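Long-range contacts in 3-hydroxyacyl-thioester dehydratase Z (Mycobacterium tuberculosis, PDB 2C2I), which probably interconverts (3R)-3-hydroxyacyl-CoA and trans-2-enoyl-CoA as a homodimeric hot-dog-fold hydratase/dehydratase of fatty acid metabolism: residues A[58-63]-A[97-102]; A[92-97]-A[141-146]; A[106-111]-A[127-132]. All coordinates share one frame; numbering follows the deposited sequence.

In the fold
Interactions 2 and 3 belong to one antiparallel sheet, in which strands 141-149 and 122-133 are neighbours; their centres lie about 9 Å apart, and both strands of interaction 3 fall, in sequence, between the two segments of interaction 2. Interaction 1 sits farther from the middle of the chain and joins two loops by a single bridge, with mainly apolar side chains. It shares Pro-97 with interaction 2 and touches interaction 3 through Val-100 and Val-106. Each contact is partly buried. Interactions 1 and 2 both reach the second subunit, whereas interaction 3 does not. The buried face of interaction 2 is apolar, that of interaction 3 includes a hydroxyl pair; charged side chains lie on the other face of both.

Interaction 1: A[58-63]-A[97-102]; sequences TTIAHG and PAPVPV
Ile-60 and Pro-101 form an isolated backbone bridge between two loops, 58-63 and 97-102, with the hydrogen bonds made by the residues next to them. Val-102 N donates to Thr-59 O at 2.9 Å in an almost perfectly straight bond (179°), and Ala-61 N donates to Val-100 O at 2.8 Å, this time in the carbonyl plane. A water adds a further link, accepting from Val-100 N and donating to Ala-61 O.

Side chains of both loops pack beside these bonds. In Ile-60, CG1 sits between its own N and carbonyl carbon (chi1 64°), and with the chain then extended to CD1 both branches, CD1 and CG2, converge on Pro-99 CB, CD1 at 3.9 Å. Thr-59 turns OG1 toward the valine, where it lies 3.2 Å from Val-102 CG2; with CG1 of Val-102 anti to its N (chi1 174°), CG2 is the methyl left facing the threonine. The hydroxyl's polar partner is Gln-28 OE1, on the helix 28-38 that also packs against Val-102. At the outer end, Thr-58 CG2 meets Pro-101 CB at 4.0 Å, the two side chains crossing at about a right angle. Farther along, the methyl of Ala-61 rests 4.0 Å from Val-100 CB, and both residues lean on Thr-66 of helix 63-68.

By similarity, Ile-60 to Gly-63 and Pro-97 to Pro-99 bind substrate, so the bridge ties together two loops that probably contribute to the substrate site. Ile-60 O is hydrogen-bonded to ND1 of His-45, a residue probably important for catalysis, while the side chain of Ile-60 packs on Ile-87 of the second subunit. The chemistry implies two loops held to each other by direct and water-mediated backbone bonds, with mostly apolar side-chain contacts between them.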
ATOM      1  N   THR A  58      13.716  -9.711  15.130  1.00 23.57           N
ATOM      2  CA  THR A  58      14.122  -8.344  14.863  1.00 22.91           C
ATOM      3  C   THR A  58      12.898  -7.677  14.261  1.00 20.92           C
ATOM      4  O   THR A  58      11.930  -8.371  13.933  1.00 20.10           O
ATOM      5  CB  THR A  58      15.309  -8.280  13.858  1.00 23.49           C
ATOM      6  OG1 THR A  58      15.783  -6.929  13.750  1.00 25.19           O
ATOM      7  CG2 THR A  58      14.883  -8.798  12.463  1.00 24.80           C
ATOM      8  N   THR A  59      12.947  -6.360  14.126  1.00 20.01           N
ATOM      9  CA  THR A  59      11.835  -5.604  13.542  1.00 18.98           C
ATOM     10  C   THR A  59      11.731  -5.942  12.056  1.00 17.82           C
ATOM     11  O   THR A  59      12.759  -6.184  11.400  1.00 17.49           O
ATOM     12  CB  THR A  59      11.973  -4.078  13.729  1.00 19.19           C
ATOM     13  OG1 THR A  59      13.300  -3.636  13.407  1.00 21.22           O
ATOM     14  CG2 THR A  59      11.641  -3.671  15.186  1.00 19.77           C
ATOM     15  N   ILE A  60      10.502  -5.957  11.535  1.00 16.14           N
ATOM     16  CA  ILE A  60      10.266  -6.170  10.096  1.00 14.76           C
ATOM     17  C   ILE A  60       9.522  -4.960   9.502  1.00 14.65           C
ATOM     18  O   ILE A  60       8.815  -4.238  10.227  1.00 13.61           O
ATOM     19  CB  ILE A  60       9.510  -7.526   9.816  1.00 14.80           C
ATOM     20  CG1 ILE A  60       8.094  -7.549  10.412  1.00 14.71           C
ATOM     21  CG2 ILE A  60      10.304  -8.740  10.301  1.00 15.60           C
ATOM     22  CD1 ILE A  60       7.290  -8.772  10.024  1.00 14.79           C
ATOM     23  N   ALA A  61       9.685  -4.722   8.201  1.00 12.54           N
ATOM     24  CA  ALA A  61       8.981  -3.636   7.525  1.00 11.96           C
ATOM     25  C   ALA A  61       7.468  -3.888   7.525  1.00 10.06           C
ATOM     26  O   ALA A  61       7.017  -5.009   7.599  1.00 10.51           O
ATOM     27  CB  ALA A  61       9.476  -3.498   6.069  1.00 12.01           C
ATOM     28  N   HIS A  62       6.697  -2.817   7.405  1.00  9.55           N
ATOM     29  CA  HIS A  62       5.266  -2.939   7.137  1.00  8.81           C
ATOM     30  C   HIS A  62       5.130  -3.482   5.713  1.00  7.87           C
ATOM     31  O   HIS A  62       5.812  -2.999   4.820  1.00  8.23           O
ATOM     32  CB  HIS A  62       4.599  -1.560   7.144  1.00  8.87           C
ATOM     33  CG  HIS A  62       4.714  -0.813   8.436  1.00 10.93           C
ATOM     34  ND1 HIS A  62       5.880  -0.195   8.841  1.00  9.99           N
ATOM     35  CD2 HIS A  62       3.779  -0.505   9.369  1.00 10.83           C
ATOM     36  CE1 HIS A  62       5.671   0.415   9.997  1.00 13.60           C
ATOM     37  NE2 HIS A  62       4.406   0.235  10.343  1.00 10.50           N
ATOM     38  N   GLY A  63       4.287  -4.482   5.504  1.00  6.73           N
ATOM     39  CA  GLY A  63       3.961  -4.918   4.124  1.00  7.38           C
ATOM     40  C   GLY A  63       3.472  -3.757   3.268  1.00  6.37           C
ATOM     41  O   GLY A  63       3.793  -3.679   2.052  1.00  6.43           O
ATOM     42  N   PRO A  97       5.100 -12.969   0.560  1.00 11.73           N
ATOM     43  CA  PRO A  97       5.534 -14.319   0.992  1.00 12.84           C
ATOM     44  C   PRO A  97       6.526 -14.360   2.163  1.00 14.56           C
ATOM     45  O   PRO A  97       6.422 -15.243   3.021  1.00 15.89           O
ATOM     46  CB  PRO A  97       6.144 -14.909  -0.279  1.00 13.24           C
ATOM     47  CG  PRO A  97       5.321 -14.214  -1.411  1.00 12.38           C
ATOM     48  CD  PRO A  97       5.290 -12.775  -0.897  1.00 11.48           C
ATOM     49  N   ALA A  98       7.449 -13.418   2.203  1.00 15.29           N
ATOM     50  CA  ALA A  98       8.486 -13.374   3.245  1.00 16.51           C
ATOM     51  C   ALA A  98       8.564 -11.985   3.875  1.00 16.44           C
ATOM     52  O   ALA A  98       8.499 -10.980   3.171  1.00 15.19           O
ATOM     53  CB  ALA A  98       9.821 -13.727   2.656  1.00 17.13           C
ATOM     54  N   PRO A  99       8.750 -11.924   5.204  1.00 17.49           N
ATOM     55  CA  PRO A  99       8.972 -10.630   5.854  1.00 17.42           C
ATOM     56  C   PRO A  99      10.287  -9.956   5.422  1.00 17.02           C
ATOM     57  O   PRO A  99      11.193 -10.605   4.899  1.00 17.71           O
ATOM     58  CB  PRO A  99       9.016 -10.979   7.358  1.00 17.45           C
ATOM     59  CG  PRO A  99       8.364 -12.305   7.472  1.00 20.10           C
ATOM     60  CD  PRO A  99       8.715 -13.031   6.179  1.00 18.18           C
ATOM     61  N   VAL A 100      10.361  -8.649   5.610  1.00 16.57           N
ATOM     62  CA  VAL A 100      11.550  -7.905   5.279  1.00 17.76           C
ATOM     63  C   VAL A 100      12.152  -7.485   6.618  1.00 18.66           C
ATOM     64  O   VAL A 100      11.651  -6.543   7.245  1.00 18.93           O
ATOM     65  CB  VAL A 100      11.216  -6.669   4.418  1.00 16.77           C
ATOM     66  CG1 VAL A 100      12.477  -5.859   4.093  1.00 18.89           C
ATOM     67  CG2 VAL A 100      10.486  -7.092   3.125  1.00 16.56           C
ATOM     68  N   PRO A 101      13.206  -8.195   7.077  1.00 19.91           N
ATOM     69  CA  PRO A 101      13.869  -7.689   8.282  1.00 20.18           C
ATOM     70  C   PRO A 101      14.378  -6.283   8.042  1.00 20.16           C
ATOM     71  O   PRO A 101      14.882  -5.992   6.961  1.00 20.17           O
ATOM     72  CB  PRO A 101      15.055  -8.662   8.454  1.00 20.93           C
ATOM     73  CG  PRO A 101      14.592  -9.916   7.798  1.00 21.47           C
ATOM     74  CD  PRO A 101      13.833  -9.442   6.593  1.00 19.68           C
ATOM     75  N   VAL A 102      14.240  -5.403   9.029  1.00 20.11           N
ATOM     76  CA  VAL A 102      14.828  -4.076   8.948  1.00 21.10           C
ATOM     77  C   VAL A 102      16.344  -4.237   8.758  1.00 21.86           C
ATOM     78  O   VAL A 102      16.921  -5.169   9.301  1.00 22.51           O
ATOM     79  CB  VAL A 102      14.509  -3.229  10.204  1.00 21.16           C
ATOM     80  CG1 VAL A 102      15.261  -1.920  10.155  1.00 23.30           C
ATOM     81  CG2 VAL A 102      13.011  -2.943  10.301  1.00 21.24           C
TER
HETATM   82  O   HOH W   1       7.850  -7.495   6.460  1.00 11.14           O

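Interaction 2: A[92-97]-A[141-146]; sequences NKVRFP and CVAESI
Asn-92 holds Glu-144 through both backbone and side chain. Its ND2 donates to Glu-144 OE2 at 2.8 Å, nearly straight and in the amide plane, and meets the lone pair of OE2 that points away from the other carboxylate oxygen. The carboxylate plane stands 83° from the amide. Glu-144 gets there on an extended chain with CG opposite its own N (chi1 -176°). Asn-92 OD1 lies 3.5 Å from Ile-146 CD1 and accepts a hydrogen bond from Arg-95 NH2 of the second subunit.

Backbone hydrogen bonds link 92-95 with 142-144. Asn-92 N donates to Glu-144 O and Glu-144 N to Lys-93 O, while Arg-95 and Val-142 exchange a reciprocal pair, Arg-95 N reaching Val-142 O at 2.9 Å; the buried Lys-93 N finds no partner in the model. Strand 86-95, the outermost of the hot-dog sheet within this chain, thus lies antiparallel beside strand 141-149, and Val-94 and Arg-95 continue the ladder into a strand of the second subunit, so the sheet crosses the dimer interface.

Apolar contacts gather on the face of Val-94 and Ala-143, which is covered by Leu-67 of helix 63-68. Val-94 spreads its two methyls, CG2 to Ala-143 CB at 4.0 Å and CG1 to Cys-141 SG at 3.9 Å. The same sulfur makes a sulfur-aromatic contact with Phe-96, obliquely placed, 3.7 Å from CE1.

Lys-93, Arg-95 and Glu-144 lie on the opposite face, together with Val-142. Arg-95 folds back so that NH1 donates to Val-94 O at 3.0 Å, from above the carbonyl plane, while its NH2 bonds to Asn-92 OD1 of the second subunit; Lys-93 CE covers one guanidinium face.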
ATOM      1  N   ASN A  92      -4.421  -5.398  -8.550  1.00  4.46           N
ATOM      2  CA  ASN A  92      -5.265  -6.561  -8.779  1.00  5.31           C
ATOM      3  C   ASN A  92      -4.996  -7.687  -7.788  1.00  6.40           C
ATOM      4  O   ASN A  92      -5.903  -8.448  -7.452  1.00  7.43           O
ATOM      5  CB  ASN A  92      -5.098  -7.045 -10.210  1.00  5.93           C
ATOM      6  CG  ASN A  92      -5.663  -6.041 -11.219  1.00  6.92           C
ATOM      7  OD1 ASN A  92      -6.606  -5.300 -10.898  1.00  9.84           O
ATOM      8  ND2 ASN A  92      -5.077  -5.992 -12.409  1.00  6.26           N
ATOM      9  N   LYS A  93      -3.758  -7.782  -7.320  1.00  6.26           N
ATOM     10  CA  LYS A  93      -3.393  -8.805  -6.306  1.00  6.44           C
ATOM     11  C   LYS A  93      -2.048  -8.447  -5.721  1.00  6.14           C
ATOM     12  O   LYS A  93      -1.172  -7.938  -6.432  1.00  6.28           O
ATOM     13  CB  LYS A  93      -3.289 -10.191  -6.932  1.00  6.66           C
ATOM     14  CG  LYS A  93      -3.269 -11.330  -5.907  1.00  8.29           C
ATOM     15  CD  LYS A  93      -3.211 -12.680  -6.605  1.00  9.65           C
ATOM     16  CE  LYS A  93      -2.961 -13.780  -5.575  1.00 13.28           C
ATOM     17  NZ  LYS A  93      -3.046 -15.136  -6.187  1.00 15.63           N
ATOM     18  N   VAL A  94      -1.881  -8.703  -4.425  1.00  6.06           N
ATOM     19  CA  VAL A  94      -0.585  -8.478  -3.769  1.00  5.12           C
ATOM     20  C   VAL A  94      -0.428  -9.580  -2.723  1.00  5.52           C
ATOM     21  O   VAL A  94      -1.373  -9.866  -1.986  1.00  4.73           O
ATOM     22  CB  VAL A  94      -0.509  -7.101  -3.008  1.00  5.73           C
ATOM     23  CG1 VAL A  94       0.818  -7.002  -2.281  1.00  6.58           C
ATOM     24  CG2 VAL A  94      -0.741  -5.851  -3.981  1.00  5.10           C
ATOM     25  N   ARG A  95       0.775 -10.149  -2.641  1.00  5.68           N
ATOM     26  CA  ARG A  95       1.083 -11.116  -1.594  1.00  6.65           C
ATOM     27  C   ARG A  95       2.450 -10.757  -1.031  1.00  7.35           C
ATOM     28  O   ARG A  95       3.250 -10.074  -1.693  1.00  6.56           O
ATOM     29  CB  ARG A  95       1.038 -12.557  -2.134  1.00  7.47           C
ATOM     30  CG  ARG A  95      -0.346 -13.059  -2.585  1.00  8.94           C
ATOM     31  CD  ARG A  95      -1.294 -13.212  -1.426  1.00  7.53           C
ATOM     32  NE  ARG A  95      -2.581 -13.790  -1.767  1.00  8.53           N
ATOM     33  CZ  ARG A  95      -3.688 -13.096  -2.068  1.00  7.42           C
ATOM     34  NH1 ARG A  95      -3.683 -11.763  -2.159  1.00  8.32           N
ATOM     35  NH2 ARG A  95      -4.802 -13.758  -2.304  1.00  8.15           N
ATOM     36  N   PHE A  96       2.691 -11.151   0.228  1.00  8.29           N
ATOM     37  CA  PHE A  96       3.944 -10.838   0.914  1.00  9.22           C
ATOM     38  C   PHE A  96       4.531 -12.139   1.450  1.00 10.76           C
ATOM     39  O   PHE A  96       4.435 -12.418   2.670  1.00 12.09           O
ATOM     40  CB  PHE A  96       3.699  -9.871   2.086  1.00  9.16           C
ATOM     41  CG  PHE A  96       3.103  -8.543   1.677  1.00  8.71           C
ATOM     42  CD1 PHE A  96       3.873  -7.603   1.009  1.00  8.11           C
ATOM     43  CD2 PHE A  96       1.775  -8.248   1.956  1.00  8.65           C
ATOM     44  CE1 PHE A  96       3.339  -6.365   0.636  1.00  6.90           C
ATOM     45  CE2 PHE A  96       1.221  -7.003   1.587  1.00  6.87           C
ATOM     46  CZ  PHE A  96       1.994  -6.071   0.926  1.00  6.43           C
ATOM     47  N   PRO A  97       5.100 -12.969   0.560  1.00 11.73           N
ATOM     48  CA  PRO A  97       5.534 -14.319   0.992  1.00 12.84           C
ATOM     49  C   PRO A  97       6.526 -14.360   2.163  1.00 14.56           C
ATOM     50  O   PRO A  97       6.422 -15.243   3.021  1.00 15.89           O
ATOM     51  CB  PRO A  97       6.144 -14.909  -0.279  1.00 13.24           C
ATOM     52  CG  PRO A  97       5.321 -14.214  -1.411  1.00 12.38           C
ATOM     53  CD  PRO A  97       5.290 -12.775  -0.897  1.00 11.48           C
ATOM     54  N   CYS A 141       7.466  -9.436  -1.903  1.00  8.70           N
ATOM     55  CA  CYS A 141       6.198  -8.923  -2.402  1.00  8.10           C
ATOM     56  C   CYS A 141       6.034  -9.353  -3.848  1.00  8.11           C
ATOM     57  O   CYS A 141       6.984  -9.278  -4.625  1.00  9.47           O
ATOM     58  CB  CYS A 141       6.207  -7.401  -2.301  1.00  8.13           C
ATOM     59  SG  CYS A 141       4.648  -6.631  -2.852  1.00  9.03           S
ATOM     60  N   VAL A 142       4.832  -9.819  -4.190  1.00  8.54           N
ATOM     61  CA  VAL A 142       4.447 -10.100  -5.570  1.00  8.47           C
ATOM     62  C   VAL A 142       3.166  -9.291  -5.780  1.00  7.89           C
ATOM     63  O   VAL A 142       2.175  -9.508  -5.090  1.00  7.44           O
ATOM     64  CB  VAL A 142       4.173 -11.588  -5.853  1.00  9.81           C
ATOM     65  CG1 VAL A 142       3.863 -11.808  -7.350  1.00  9.19           C
ATOM     66  CG2 VAL A 142       5.351 -12.485  -5.411  1.00 11.16           C
ATOM     67  N   ALA A 143       3.187  -8.374  -6.746  1.00  7.29           N
ATOM     68  CA  ALA A 143       2.072  -7.431  -6.922  1.00  7.03           C
ATOM     69  C   ALA A 143       1.738  -7.264  -8.383  1.00  6.81           C
ATOM     70  O   ALA A 143       2.626  -7.243  -9.217  1.00  8.20           O
ATOM     71  CB  ALA A 143       2.430  -6.067  -6.344  1.00  6.81           C
ATOM     72  N   GLU A 144       0.458  -7.146  -8.678  1.00  5.64           N
ATOM     73  CA  GLU A 144       0.062  -6.624  -9.977  1.00  6.63           C
ATOM     74  C   GLU A 144      -0.635  -5.281  -9.727  1.00  5.55           C
ATOM     75  O   GLU A 144      -1.638  -5.229  -9.008  1.00  5.72           O
ATOM     76  CB  GLU A 144      -0.871  -7.599 -10.675  1.00  6.53           C
ATOM     77  CG  GLU A 144      -1.230  -7.144 -12.097  1.00  7.85           C
ATOM     78  CD  GLU A 144      -2.056  -8.187 -12.795  1.00 13.09           C
ATOM     79  OE1 GLU A 144      -1.518  -9.283 -13.042  1.00 17.29           O
ATOM     80  OE2 GLU A 144      -3.247  -7.958 -13.043  1.00 12.52           O
ATOM     81  N   SER A 145      -0.076  -4.211 -10.303  1.00  6.51           N
ATOM     82  CA  SER A 145      -0.481  -2.830  -9.986  1.00  5.38           C
ATOM     83  C   SER A 145      -0.921  -2.117 -11.267  1.00  5.94           C
ATOM     84  O   SER A 145      -0.644  -2.587 -12.370  1.00  5.55           O
ATOM     85  CB  SER A 145       0.656  -2.050  -9.327  1.00  5.70           C
ATOM     86  OG  SER A 145       1.791  -1.931 -10.185  1.00  6.99           O
ATOM     87  N   ILE A 146      -1.619  -1.001 -11.099  1.00  6.54           N
ATOM     88  CA  ILE A 146      -2.135  -0.248 -12.230  1.00  6.76           C
ATOM     89  C   ILE A 146      -1.709   1.196 -12.028  1.00  8.22           C
ATOM     90  O   ILE A 146      -1.983   1.813 -10.982  1.00  7.98           O
ATOM     91  CB  ILE A 146      -3.665  -0.376 -12.379  1.00  7.26           C
ATOM     92  CG1 ILE A 146      -4.057  -1.871 -12.391  1.00  7.00           C
ATOM     93  CG2 ILE A 146      -4.129   0.319 -13.652  1.00  5.93           C
ATOM     94  CD1 ILE A 146      -5.537  -2.161 -12.155  1.00  8.42           C
TER

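Interaction 3: A[106-111]-A[127-132]; sequences VRATSS and VSTTVE
The beta hairpin of strands 105-119 and 122-133, at the middle of the hot-dog sheet, brings Arg-107 opposite Glu-132, Thr-109 opposite Thr-130 and Ser-111 opposite Ser-128. Each of these antiparallel pairs exchanges two backbone hydrogen bonds; Glu-132 N to Arg-107 O, at 2.8 Å, is the shortest of the six. The axes of the two strand segments approach to 4.5 Å, their N-to-C directions 159° apart.

The face carrying these pairs holds a salt bridge. Arg-107 bends at chi3 (78°), which turns the side edge of its guanidinium to the carboxylate: NE reaches Glu-132 OE2 at 2.9 Å and NH2 reaches the same oxygen at 3.2 Å. The acceptor lies in the guanidinium plane, yet both nitrogens come from above the carboxylate plane, from the same face. The two side chains run side by side, Glu-132 starting with CG between its N and carbonyl carbon (chi1 69°). One water donates to Glu-132 OE1 at 2.6 Å and accepts a weak bond from Arg-107 NH2; another is hydrogen-bonded to Thr-109 OG1.

On the other face the pairs are Ala-108 with Val-131 and Ser-110 with Thr-129. Ser-110 OG and Thr-129 OG1 share a 2.7 Å hydrogen bond, and Gln-74 NE2 of helix 70-75 also bonds to Thr-129 OG1. Beside this buried polar pair, Ala-108 CB touches Thr-129 CG2 at 3.7 Å; toward the other end, Val-106 CB meets Val-131 CG1 at 3.9 Å. Leu-70 and Leu-73 of the same helix cover Val-131 and Ala-108.

The chemistry thus differs across the sheet: the ion pair, with water at hand, would be partly screened on its partly exposed face, whereas the buried hydroxyls are bonded to each other, and Thr-129 OG1 also to Gln-74 of the helix.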
ATOM      1  N   VAL A 106      16.384  -4.964  -0.585  1.00 17.86           N
ATOM      2  CA  VAL A 106      15.330  -5.422  -1.479  1.00 16.74           C
ATOM      3  C   VAL A 106      15.594  -4.931  -2.926  1.00 15.63           C
ATOM      4  O   VAL A 106      16.233  -3.911  -3.150  1.00 15.73           O
ATOM      5  CB  VAL A 106      13.927  -4.932  -0.997  1.00 16.19           C
ATOM      6  CG1 VAL A 106      13.598  -5.509   0.384  1.00 16.73           C
ATOM      7  CG2 VAL A 106      13.876  -3.401  -0.978  1.00 18.14           C
ATOM      8  N   ARG A 107      15.067  -5.660  -3.895  1.00 15.55           N
ATOM      9  CA  ARG A 107      15.229  -5.301  -5.302  1.00 15.61           C
ATOM     10  C   ARG A 107      14.010  -5.821  -6.059  1.00 14.27           C
ATOM     11  O   ARG A 107      13.478  -6.890  -5.743  1.00 14.62           O
ATOM     12  CB  ARG A 107      16.518  -5.935  -5.851  1.00 16.60           C
ATOM     13  CG  ARG A 107      16.726  -5.798  -7.324  1.00 19.10           C
ATOM     14  CD  ARG A 107      18.146  -6.229  -7.678  1.00 22.88           C
ATOM     15  NE  ARG A 107      18.293  -7.683  -7.707  1.00 24.47           N
ATOM     16  CZ  ARG A 107      19.376  -8.296  -8.185  1.00 26.16           C
ATOM     17  NH1 ARG A 107      20.389  -7.573  -8.653  1.00 23.52           N
ATOM     18  NH2 ARG A 107      19.445  -9.619  -8.200  1.00 27.69           N
ATOM     19  N   ALA A 108      13.581  -5.079  -7.072  1.00 13.01           N
ATOM     20  CA  ALA A 108      12.377  -5.439  -7.796  1.00 12.46           C
ATOM     21  C   ALA A 108      12.668  -5.738  -9.272  1.00 12.49           C
ATOM     22  O   ALA A 108      13.596  -5.151  -9.842  1.00 12.64           O
ATOM     23  CB  ALA A 108      11.306  -4.310  -7.663  1.00 12.29           C
ATOM     24  N   THR A 109      11.864  -6.633  -9.860  1.00 12.01           N
ATOM     25  CA  THR A 109      11.816  -6.878 -11.304  1.00 12.24           C
ATOM     26  C   THR A 109      10.377  -6.637 -11.739  1.00 10.67           C
ATOM     27  O   THR A 109       9.475  -7.141 -11.097  1.00 10.22           O
ATOM     28  CB  THR A 109      12.128  -8.357 -11.584  1.00 13.27           C
ATOM     29  OG1 THR A 109      13.428  -8.655 -11.033  1.00 17.19           O
ATOM     30  CG2 THR A 109      12.123  -8.610 -13.095  1.00 14.74           C
ATOM     31  N   SER A 110      10.158  -5.873 -12.812  1.00 10.33           N
ATOM     32  CA  SER A 110       8.786  -5.647 -13.300  1.00  9.80           C
ATOM     33  C   SER A 110       8.614  -5.977 -14.789  1.00  9.72           C
ATOM     34  O   SER A 110       9.564  -5.851 -15.580  1.00 10.23           O
ATOM     35  CB  SER A 110       8.366  -4.187 -13.065  1.00  9.76           C
ATOM     36  OG  SER A 110       8.327  -3.867 -11.677  1.00  8.86           O
ATOM     37  N   SER A 111       7.393  -6.344 -15.161  1.00 10.17           N
ATOM     38  CA  SER A 111       7.026  -6.587 -16.563  1.00 10.81           C
ATOM     39  C   SER A 111       5.749  -5.856 -16.876  1.00 10.65           C
ATOM     40  O   SER A 111       4.905  -5.668 -15.990  1.00  9.15           O
ATOM     41  CB  SER A 111       6.779  -8.080 -16.793  1.00 12.32           C
ATOM     42  OG  SER A 111       7.909  -8.821 -16.369  1.00 16.87           O
ATOM     43  N   VAL A 127       1.065  -3.573 -14.403  1.00  8.02           N
ATOM     44  CA  VAL A 127       2.467  -3.954 -14.212  1.00  7.45           C
ATOM     45  C   VAL A 127       2.535  -5.112 -13.208  1.00  8.45           C
ATOM     46  O   VAL A 127       1.849  -5.078 -12.188  1.00  8.20           O
ATOM     47  CB  VAL A 127       3.301  -2.760 -13.698  1.00  8.21           C
ATOM     48  CG1 VAL A 127       4.773  -3.177 -13.482  1.00  8.09           C
ATOM     49  CG2 VAL A 127       3.241  -1.539 -14.672  1.00  8.32           C
ATOM     50  N   SER A 128       3.364  -6.118 -13.505  1.00  8.45           N
ATOM     51  CA  SER A 128       3.666  -7.192 -12.555  1.00 10.93           C
ATOM     52  C   SER A 128       5.026  -6.936 -11.926  1.00 10.44           C
ATOM     53  O   SER A 128       5.972  -6.637 -12.641  1.00 11.28           O
ATOM     54  CB  SER A 128       3.700  -8.535 -13.270  1.00 11.99           C
ATOM     55  OG  SER A 128       4.631  -8.501 -14.345  1.00 20.45           O
ATOM     56  N   THR A 129       5.130  -7.048 -10.598  1.00 10.23           N
ATOM     57  CA  THR A 129       6.405  -6.803  -9.928  1.00  9.41           C
ATOM     58  C   THR A 129       6.648  -7.921  -8.925  1.00  9.99           C
ATOM     59  O   THR A 129       5.716  -8.400  -8.265  1.00  9.66           O
ATOM     60  CB  THR A 129       6.463  -5.414  -9.209  1.00  9.74           C
ATOM     61  OG1 THR A 129       6.178  -4.346 -10.142  1.00  9.78           O
ATOM     62  CG2 THR A 129       7.831  -5.147  -8.613  1.00  9.51           C
ATOM     63  N   THR A 130       7.905  -8.342  -8.836  1.00  9.67           N
ATOM     64  CA  THR A 130       8.335  -9.196  -7.776  1.00 11.42           C
ATOM     65  C   THR A 130       9.407  -8.440  -7.054  1.00 11.88           C
ATOM     66  O   THR A 130      10.331  -7.943  -7.685  1.00 12.22           O
ATOM     67  CB  THR A 130       8.841 -10.550  -8.326  1.00 12.51           C
ATOM     68  OG1 THR A 130       7.702 -11.285  -8.778  1.00 13.66           O
ATOM     69  CG2 THR A 130       9.541 -11.356  -7.222  1.00 14.94           C
ATOM     70  N   VAL A 131       9.261  -8.318  -5.733  1.00 11.99           N
ATOM     71  CA  VAL A 131      10.284  -7.708  -4.905  1.00 12.32           C
ATOM     72  C   VAL A 131      10.987  -8.845  -4.156  1.00 13.23           C
ATOM     73  O   VAL A 131      10.356  -9.564  -3.369  1.00 13.00           O
ATOM     74  CB  VAL A 131       9.692  -6.681  -3.883  1.00 11.89           C
ATOM     75  CG1 VAL A 131      10.805  -5.964  -3.126  1.00 11.76           C
ATOM     76  CG2 VAL A 131       8.830  -5.640  -4.587  1.00 10.78           C
ATOM     77  N   GLU A 132      12.284  -9.014  -4.420  1.00 14.46           N
ATOM     78  CA  GLU A 132      13.088  -9.983  -3.672  1.00 16.59           C
ATOM     79  C   GLU A 132      13.744  -9.311  -2.484  1.00 16.67           C
ATOM     80  O   GLU A 132      13.986  -8.107  -2.506  1.00 16.54           O
ATOM     81  CB  GLU A 132      14.150 -10.620  -4.572  1.00 16.48           C
ATOM     82  CG  GLU A 132      15.264  -9.696  -5.003  1.00 17.57           C
ATOM     83  CD  GLU A 132      16.211 -10.395  -5.990  1.00 20.87           C
ATOM     84  OE1 GLU A 132      16.730 -11.489  -5.661  1.00 22.88           O
ATOM     85  OE2 GLU A 132      16.413  -9.861  -7.093  1.00 21.87           O
TER
HETATM   86  O   HOH W   2      13.486  -8.908  -8.161  1.00 21.50           O
HETATM   87  O   HOH W   3      19.008 -12.316  -6.565  1.00 28.79           O